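Local coordinates for uncharacterized conserved protein YndB, AHSA1/START domain (PDB 6V04) that is of unknown molecular function but, as a START/Bet v1-like protein encoded in the dynemicin locus, probably takes part in the biosynthesis of that enediyne, at residues W81-E89 with R148-V156; S110-E118 with E230-L238. All blocks are in the same frame, centred on the assembly; numbering follows the deposited sequence.

Contact 1 (W81-E89 with R148-V156); sequences WSFLGVGPE and RQEIDGSVV. With MG (magnesium ion), chain C.
The ring of Phe83 lies with its rim against the backbone at Asp152: CE2 is 3.4 Å from the carbonyl O of Asp152, close to the ring plane. With CG anti to the backbone N (chi1 -172°), the ring extends past Leu84, whose CG packs over one of its faces, to Arg148. Phe83 CZ approaches Arg148 NH1 to 3.9 Å, the ring and guanidinium planes 59° apart. Arg148 grips Asp152 end-on, its NH2 donating straight to OD2 (2.9 Å, 180°) within the guanidinium plane, while NH1 reaches OD1 from above the carboxylate plane. NH1 also forms a salt bridge with Asp62, and the carbonyl of Glu150 lies over one guanidinium face. An alanine in place of Arg148 is likely to leave the carboxylates of Asp152 and Asp62 without their shared mate and Phe83 CZ without the NH1 beside it. Beyond the type II turn of Ser82 to Gly85, Gly87 CA makes a CA-H...O contact with Ser154 O (3.4 Å), and Pro88 CB meets Val156 CG2 at 4.0 Å. Two waters span the backbones, one from Phe83 O to Ser154 N, the other from Val86 O to Val156 N. The end of strand 76-83 and the loop after it thus meet an edge strand, 151-157, of the other sheet without direct hydrogen bonds: apolar touches, carbon-to-carbonyl contacts and water bridges join them, and the Arg148-Asp152 ion pair lies within 148-156.

Contact 2 (S110-E118 with E230-L238); sequences SCPGRPGSE and EPGERGRTL
Arg234 sits in a type I turn, Gly232 to Gly235, of the beta hairpin joining strands 223-230 and 236-243, and its side chain reaches the type II turn of Cys111 to Arg114 that precedes helix 116-139. The contact joins the two halves of the chain, each built on a seven-stranded antiparallel sheet of the same strand order, consistent with two START/Bet v1-like units. Direct hydrogen bonding across it comes from Arg234: NH1 donates to the carbonyl O of Pro112 (3.0 Å, 144°), from 29° outside the carbonyl plane. NH2 is held within its own segment by Thr237 OG1 at 2.8 Å, almost in the guanidinium plane, which, with the NH1 bond, helps to fix the rotation of the group. The chain is extended from CG to NE, and this carries the guanidinium over to the facing turn. Packing comes next. Gly113 O lies 3.4 Å above the centre of one guanidinium face, Cys111 SG approaches NH1 near the plane, and Pro115 CD touches NH2 at 3.4 Å. Pro115 CB also rests against the Glu230 carboxylate, about equally near both oxygens. Water completes the contact at the start of the helix, where the amides of Gly116 and Ser117 each donate to a water that in turn donates to Glu230. This carboxylate could therefore interact favourably with the helix N-terminus through solvent. The water on Gly116 N lies 2.6 Å from Glu230 OE2.

Contacts 1 and 2 are two parts of one interface between the halves of the chain, their centres 13 Å apart. Segments 148-156 and 230-238 share a sheet, in which strand 151-157 runs antiparallel to 236-243, and Val155 O probably accepts a hydrogen bond from Leu238 N at 2.9 Å. Val156 CG1 also packs on Arg234 O at 3.6 Å. On the facing half, Glu89 O lies 3.5 Å from Cys111 SG, so the two loops of that half touch as well. The magnesium ion, bound by Gln149 OE1 at 2.0 Å, sits at the start of segment 148-156, beyond the residues that touch 81-89; contact 2 lies away from it.

Contact 1 (W81-E89 with R148-V156)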
loop_
_atom_site.group_PDB
_atom_site.type_symbol
_atom_site.label_atom_id
_atom_site.label_comp_id
_atom_site.label_asym_id
_atom_site.label_seq_id
_atom_site.Cartn_x
_atom_site.Cartn_y
_atom_site.Cartn_z
ATOM N N TRP A 81 -3.465 -11.773 1.054
ATOM C CA TRP A 81 -2.928 -10.862 0.056
ATOM C C TRP A 81 -1.591 -10.282 0.492
ATOM O O TRP A 81 -1.180 -10.373 1.651
ATOM C CB TRP A 81 -3.956 -9.782 -0.288
ATOM C CG TRP A 81 -4.271 -8.686 0.701
ATOM C CD1 TRP A 81 -3.645 -8.382 1.866
ATOM C CD2 TRP A 81 -5.315 -7.721 0.544
ATOM N NE1 TRP A 81 -4.247 -7.298 2.462
ATOM C CE2 TRP A 81 -5.269 -6.867 1.658
ATOM C CE3 TRP A 81 -6.280 -7.496 -0.444
ATOM C CZ2 TRP A 81 -6.156 -5.797 1.818
ATOM C CZ3 TRP A 81 -7.162 -6.438 -0.283
ATOM C CH2 TRP A 81 -7.089 -5.599 0.828
ATOM N N SER A 82 -0.911 -9.679 -0.493
ATOM C CA SER A 82 0.436 -9.146 -0.348
ATOM C C SER A 82 0.470 -7.769 -0.993
ATOM O O SER A 82 0.268 -7.653 -2.209
ATOM C CB SER A 82 1.458 -10.071 -1.014
ATOM O OG SER A 82 2.741 -9.474 -1.075
ATOM N N PHE A 83 0.738 -6.737 -0.190
ATOM C CA PHE A 83 0.723 -5.368 -0.709
ATOM C C PHE A 83 1.895 -5.141 -1.652
ATOM O O PHE A 83 3.051 -5.421 -1.324
ATOM C CB PHE A 83 0.759 -4.359 0.432
ATOM C CG PHE A 83 0.552 -2.936 -0.000
ATOM C CD1 PHE A 83 -0.510 -2.589 -0.808
ATOM C CD2 PHE A 83 1.400 -1.948 0.453
ATOM C CE1 PHE A 83 -0.690 -1.270 -1.196
ATOM C CE2 PHE A 83 1.214 -0.637 0.059
ATOM C CZ PHE A 83 0.167 -0.305 -0.724
ATOM N N LEU A 84 1.587 -4.605 -2.825
ATOM C CA LEU A 84 2.557 -4.346 -3.889
ATOM C C LEU A 84 3.253 -5.620 -4.346
ATOM O O LEU A 84 4.300 -5.561 -5.006
ATOM C CB LEU A 84 3.595 -3.294 -3.465
ATOM C CG LEU A 84 3.029 -1.982 -2.936
ATOM C CD1 LEU A 84 4.179 -1.122 -2.406
ATOM C CD2 LEU A 84 2.246 -1.255 -3.996
ATOM N N GLY A 85 2.691 -6.786 -4.001
ATOM C CA GLY A 85 3.293 -8.050 -4.342
ATOM C C GLY A 85 4.517 -8.421 -3.537
ATOM O O GLY A 85 5.050 -9.515 -3.731
ATOM N N VAL A 86 4.967 -7.555 -2.633
ATOM C CA VAL A 86 6.179 -7.800 -1.865
ATOM C C VAL A 86 5.932 -7.825 -0.369
ATOM O O VAL A 86 6.779 -8.347 0.368
ATOM C CB VAL A 86 7.264 -6.755 -2.199
ATOM C CG1 VAL A 86 7.516 -6.746 -3.675
ATOM C CG2 VAL A 86 6.868 -5.356 -1.708
ATOM N N GLY A 87 4.822 -7.273 0.114
ATOM C CA GLY A 87 4.544 -7.242 1.531
ATOM C C GLY A 87 4.241 -8.608 2.108
ATOM O O GLY A 87 3.924 -9.572 1.398
ATOM N N PRO A 88 4.329 -8.714 3.428
ATOM C CA PRO A 88 4.041 -9.995 4.075
ATOM C C PRO A 88 2.591 -10.399 3.862
ATOM O O PRO A 88 1.703 -9.555 3.730
ATOM C CB PRO A 88 4.345 -9.726 5.554
ATOM C CG PRO A 88 4.157 -8.249 5.703
ATOM C CD PRO A 88 4.607 -7.644 4.397
ATOM N N GLU A 89 2.357 -11.713 3.845
ATOM C CA GLU A 89 1.016 -12.217 3.599
ATOM C C GLU A 89 0.101 -11.907 4.775
ATOM O O GLU A 89 0.403 -12.261 5.927
ATOM C CB GLU A 89 1.051 -13.721 3.340
ATOM C CG GLU A 89 -0.304 -14.305 2.989
ATOM C CD GLU A 89 -0.231 -15.773 2.640
ATOM O OE1 GLU A 89 -0.099 -16.603 3.567
ATOM O OE2 GLU A 89 -0.296 -16.088 1.434
ATOM N N ARG A 148 -3.866 8.045 -3.801
ATOM C CA ARG A 148 -3.565 8.209 -2.385
ATOM C C ARG A 148 -2.406 9.180 -2.184
ATOM O O ARG A 148 -1.360 9.071 -2.837
ATOM C CB ARG A 148 -3.253 6.843 -1.788
ATOM C CG ARG A 148 -3.142 6.832 -0.280
ATOM C CD ARG A 148 -3.316 5.445 0.287
ATOM N NE ARG A 148 -2.227 4.563 -0.084
ATOM C CZ ARG A 148 -1.154 4.329 0.668
ATOM N NH1 ARG A 148 -0.223 3.500 0.235
ATOM N NH2 ARG A 148 -1.001 4.918 1.853
ATOM N N GLN A 149 -2.571 10.105 -1.233
ATOM C CA GLN A 149 -1.629 11.213 -1.124
ATOM C C GLN A 149 -0.241 10.801 -0.666
ATOM O O GLN A 149 0.709 11.559 -0.895
ATOM C CB GLN A 149 -2.167 12.284 -0.183
ATOM C CG GLN A 149 -2.289 11.870 1.270
ATOM C CD GLN A 149 -3.089 12.877 2.079
ATOM O OE1 GLN A 149 -4.243 13.183 1.759
ATOM N NE2 GLN A 149 -2.478 13.403 3.130
ATOM N N GLU A 150 -0.083 9.660 0.001
ATOM C CA GLU A 150 1.222 9.204 0.464
ATOM C C GLU A 150 1.515 7.830 -0.115
ATOM O O GLU A 150 0.591 7.083 -0.469
ATOM C CB GLU A 150 1.309 9.161 1.997
ATOM C CG GLU A 150 0.107 8.586 2.696
ATOM C CD GLU A 150 0.147 8.873 4.183
ATOM O OE1 GLU A 150 1.038 8.327 4.864
ATOM O OE2 GLU A 150 -0.689 9.670 4.660
ATOM N N ILE A 151 2.815 7.552 -0.299
ATOM C CA ILE A 151 3.332 6.256 -0.727
ATOM C C ILE A 151 3.860 5.538 0.500
ATOM O O ILE A 151 4.566 6.142 1.319
ATOM C CB ILE A 151 4.464 6.404 -1.758
ATOM C CG1 ILE A 151 3.955 7.100 -3.015
ATOM C CG2 ILE A 151 5.064 5.058 -2.104
ATOM C CD1 ILE A 151 5.072 7.503 -3.958
ATOM N N ASP A 152 3.556 4.246 0.624
ATOM C CA ASP A 152 4.226 3.444 1.639
ATOM C C ASP A 152 4.313 2.011 1.140
ATOM O O ASP A 152 3.694 1.627 0.147
ATOM C CB ASP A 152 3.537 3.548 2.994
ATOM C CG ASP A 152 2.056 3.470 2.902
ATOM O OD1 ASP A 152 1.569 2.517 2.270
ATOM O OD2 ASP A 152 1.385 4.364 3.466
ATOM N N GLY A 153 5.135 1.232 1.812
ATOM C CA GLY A 153 5.277 -0.160 1.461
ATOM C C GLY A 153 6.224 -0.794 2.447
ATOM O O GLY A 153 6.935 -0.104 3.188
ATOM N N SER A 154 6.241 -2.123 2.439
ATOM C CA SER A 154 7.166 -2.849 3.288
ATOM C C SER A 154 7.498 -4.199 2.678
ATOM O O SER A 154 6.765 -4.732 1.838
ATOM C CB SER A 154 6.608 -3.057 4.700
ATOM O OG SER A 154 5.656 -4.108 4.714
ATOM N N VAL A 155 8.610 -4.761 3.141
ATOM C CA VAL A 155 9.009 -6.114 2.783
ATOM C C VAL A 155 9.741 -6.706 3.977
ATOM O O VAL A 155 10.489 -6.011 4.665
ATOM C CB VAL A 155 9.870 -6.107 1.500
ATOM C CG1 VAL A 155 11.170 -5.330 1.718
ATOM C CG2 VAL A 155 10.149 -7.518 1.036
ATOM N N VAL A 156 9.501 -7.977 4.247
ATOM C CA VAL A 156 10.182 -8.656 5.340
ATOM C C VAL A 156 11.435 -9.305 4.794
ATOM O O VAL A 156 11.379 -10.099 3.845
ATOM C CB VAL A 156 9.272 -9.691 6.015
ATOM C CG1 VAL A 156 10.056 -10.454 7.087
ATOM C CG2 VAL A 156 8.077 -8.989 6.626
HETATM MG MG MG C . -5.836 14.331 2.341
HETATM O O HOH W 1 4.380 -3.934 0.844
HETATM O O HOH W 2 7.451 -9.392 2.894
#

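Contact 2 (S110-E118 with E230-L238)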
loop_
_atom_site.group_PDB
_atom_site.type_symbol
_atom_site.label_atom_id
_atom_site.label_comp_id
_atom_site.label_asym_id
_atom_site.label_seq_id
_atom_site.Cartn_x
_atom_site.Cartn_y
_atom_site.Cartn_z
ATOM N N SER A 110 -5.210 -9.877 9.653
ATOM C CA SER A 110 -4.141 -10.255 10.559
ATOM C C SER A 110 -2.891 -10.646 9.786
ATOM O O SER A 110 -2.944 -11.040 8.615
ATOM C CB SER A 110 -4.580 -11.399 11.489
ATOM O OG SER A 110 -5.051 -12.502 10.746
ATOM N N CYS A 111 -1.762 -10.475 10.446
ATOM C CA CYS A 111 -0.470 -10.792 9.881
ATOM C C CYS A 111 0.510 -11.060 11.012
ATOM O O CYS A 111 0.788 -10.162 11.815
ATOM C CB CYS A 111 0.020 -9.646 8.998
ATOM S SG CYS A 111 1.640 -9.956 8.245
ATOM N N PRO A 112 1.040 -12.275 11.129
ATOM C CA PRO A 112 1.930 -12.584 12.254
ATOM C C PRO A 112 3.140 -11.664 12.275
ATOM O O PRO A 112 3.788 -11.443 11.248
ATOM C CB PRO A 112 2.328 -14.043 11.999
ATOM C CG PRO A 112 1.260 -14.591 11.122
ATOM C CD PRO A 112 0.817 -13.438 10.254
ATOM N N GLY A 113 3.412 -11.094 13.445
ATOM C CA GLY A 113 4.556 -10.227 13.633
ATOM C C GLY A 113 4.382 -8.818 13.116
ATOM O O GLY A 113 5.368 -8.078 13.036
ATOM N N ARG A 114 3.166 -8.422 12.771
ATOM C CA ARG A 114 2.924 -7.082 12.258
ATOM C C ARG A 114 3.452 -6.036 13.236
ATOM O O ARG A 114 3.073 -6.055 14.414
ATOM C CB ARG A 114 1.428 -6.877 12.051
ATOM C CG ARG A 114 1.022 -5.469 11.670
ATOM C CD ARG A 114 -0.446 -5.464 11.329
ATOM N NE ARG A 114 -0.662 -5.959 9.978
ATOM C CZ ARG A 114 -1.777 -6.536 9.541
ATOM N NH1 ARG A 114 -1.853 -6.905 8.268
ATOM N NH2 ARG A 114 -2.804 -6.754 10.356
ATOM N N PRO A 115 4.293 -5.099 12.793
ATOM C CA PRO A 115 4.735 -4.035 13.702
ATOM C C PRO A 115 3.550 -3.265 14.267
ATOM O O PRO A 115 2.600 -2.937 13.556
ATOM C CB PRO A 115 5.609 -3.144 12.812
ATOM C CG PRO A 115 6.058 -4.030 11.705
ATOM C CD PRO A 115 4.925 -4.982 11.466
ATOM N N GLY A 116 3.611 -2.979 15.569
ATOM C CA GLY A 116 2.582 -2.149 16.167
ATOM C C GLY A 116 2.449 -0.813 15.472
ATOM O O GLY A 116 1.354 -0.245 15.407
ATOM N N SER A 117 3.550 -0.310 14.906
ATOM C CA SER A 117 3.528 0.967 14.204
ATOM C C SER A 117 2.646 0.935 12.962
ATOM O O SER A 117 2.251 1.998 12.475
ATOM C CB SER A 117 4.951 1.368 13.811
ATOM O OG SER A 117 5.518 0.429 12.912
ATOM N N GLU A 118 2.334 -0.254 12.438
ATOM C CA GLU A 118 1.500 -0.392 11.252
ATOM C C GLU A 118 0.017 -0.480 11.568
ATOM O O GLU A 118 -0.806 -0.203 10.689
ATOM C CB GLU A 118 1.886 -1.654 10.473
ATOM C CG GLU A 118 2.796 -1.428 9.289
ATOM C CD GLU A 118 3.047 -2.710 8.513
ATOM O OE1 GLU A 118 2.072 -3.281 7.978
ATOM O OE2 GLU A 118 4.213 -3.156 8.455
ATOM N N GLU A 230 12.683 -2.605 11.220
ATOM C CA GLU A 230 12.229 -3.036 12.534
ATOM C C GLU A 230 12.556 -4.513 12.683
ATOM O O GLU A 230 12.101 -5.324 11.856
ATOM C CB GLU A 230 10.728 -2.800 12.715
ATOM C CG GLU A 230 10.219 -3.320 14.045
ATOM C CD GLU A 230 8.866 -2.760 14.444
ATOM O OE1 GLU A 230 8.517 -1.648 13.998
ATOM O OE2 GLU A 230 8.149 -3.440 15.210
ATOM N N PRO A 231 13.316 -4.925 13.691
ATOM C CA PRO A 231 13.654 -6.343 13.814
ATOM C C PRO A 231 12.490 -7.153 14.353
ATOM O O PRO A 231 11.619 -6.644 15.065
ATOM C CB PRO A 231 14.837 -6.348 14.789
ATOM C CG PRO A 231 14.728 -5.079 15.550
ATOM C CD PRO A 231 13.999 -4.091 14.698
ATOM N N GLY A 232 12.486 -8.432 13.990
ATOM C CA GLY A 232 11.470 -9.349 14.467
ATOM C C GLY A 232 11.905 -10.786 14.301
ATOM O O GLY A 232 12.816 -11.094 13.526
ATOM N N GLU A 233 11.257 -11.673 15.064
ATOM C CA GLU A 233 11.490 -13.105 14.889
ATOM C C GLU A 233 11.210 -13.536 13.459
ATOM O O GLU A 233 11.888 -14.426 12.934
ATOM C CB GLU A 233 10.614 -13.920 15.850
ATOM C CG GLU A 233 10.968 -13.782 17.318
ATOM C CD GLU A 233 10.081 -14.638 18.206
ATOM O OE1 GLU A 233 9.419 -15.557 17.677
ATOM O OE2 GLU A 233 10.048 -14.391 19.432
ATOM N N ARG A 234 10.228 -12.910 12.812
ATOM C CA ARG A 234 9.853 -13.275 11.452
ATOM C C ARG A 234 10.863 -12.802 10.416
ATOM O O ARG A 234 10.759 -13.212 9.253
ATOM C CB ARG A 234 8.487 -12.685 11.108
ATOM C CG ARG A 234 8.507 -11.164 10.831
ATOM C CD ARG A 234 7.109 -10.636 10.584
ATOM N NE ARG A 234 7.118 -9.240 10.142
ATOM C CZ ARG A 234 6.049 -8.586 9.707
ATOM N NH1 ARG A 234 4.866 -9.185 9.641
ATOM N NH2 ARG A 234 6.162 -7.318 9.301
ATOM N N GLY A 235 11.798 -11.941 10.803
ATOM C CA GLY A 235 12.657 -11.215 9.887
ATOM C C GLY A 235 12.633 -9.731 10.182
ATOM O O GLY A 235 11.920 -9.255 11.063
ATOM N N ARG A 236 13.439 -8.986 9.416
ATOM C CA ARG A 236 13.529 -7.539 9.556
ATOM C C ARG A 236 12.556 -6.907 8.578
ATOM O O ARG A 236 12.612 -7.193 7.380
ATOM C CB ARG A 236 14.940 -7.020 9.267
ATOM C CG ARG A 236 15.897 -7.163 10.433
ATOM C CD ARG A 236 17.177 -6.383 10.189
ATOM N NE ARG A 236 18.176 -7.178 9.486
ATOM C CZ ARG A 236 18.975 -8.058 10.079
ATOM N NH1 ARG A 236 18.887 -8.268 11.387
ATOM N NH2 ARG A 236 19.858 -8.737 9.362
ATOM N N THR A 237 11.668 -6.057 9.077
ATOM C CA THR A 237 10.719 -5.390 8.195
ATOM C C THR A 237 11.335 -4.088 7.711
ATOM O O THR A 237 11.619 -3.189 8.508
ATOM C CB THR A 237 9.386 -5.126 8.888
ATOM O OG1 THR A 237 8.807 -6.368 9.289
ATOM C CG2 THR A 237 8.431 -4.409 7.945
ATOM N N LEU A 238 11.561 -4.000 6.401
ATOM C CA LEU A 238 12.025 -2.788 5.751
ATOM C C LEU A 238 10.807 -2.037 5.244
ATOM O O LEU A 238 10.038 -2.578 4.448
ATOM C CB LEU A 238 12.951 -3.158 4.602
ATOM C CG LEU A 238 13.336 -2.012 3.680
ATOM C CD1 LEU A 238 14.148 -0.980 4.429
ATOM C CD2 LEU A 238 14.110 -2.544 2.477
HETATM O O HOH W 3 6.196 -4.049 16.877
HETATM O O HOH W 4 6.371 -0.946 15.857
#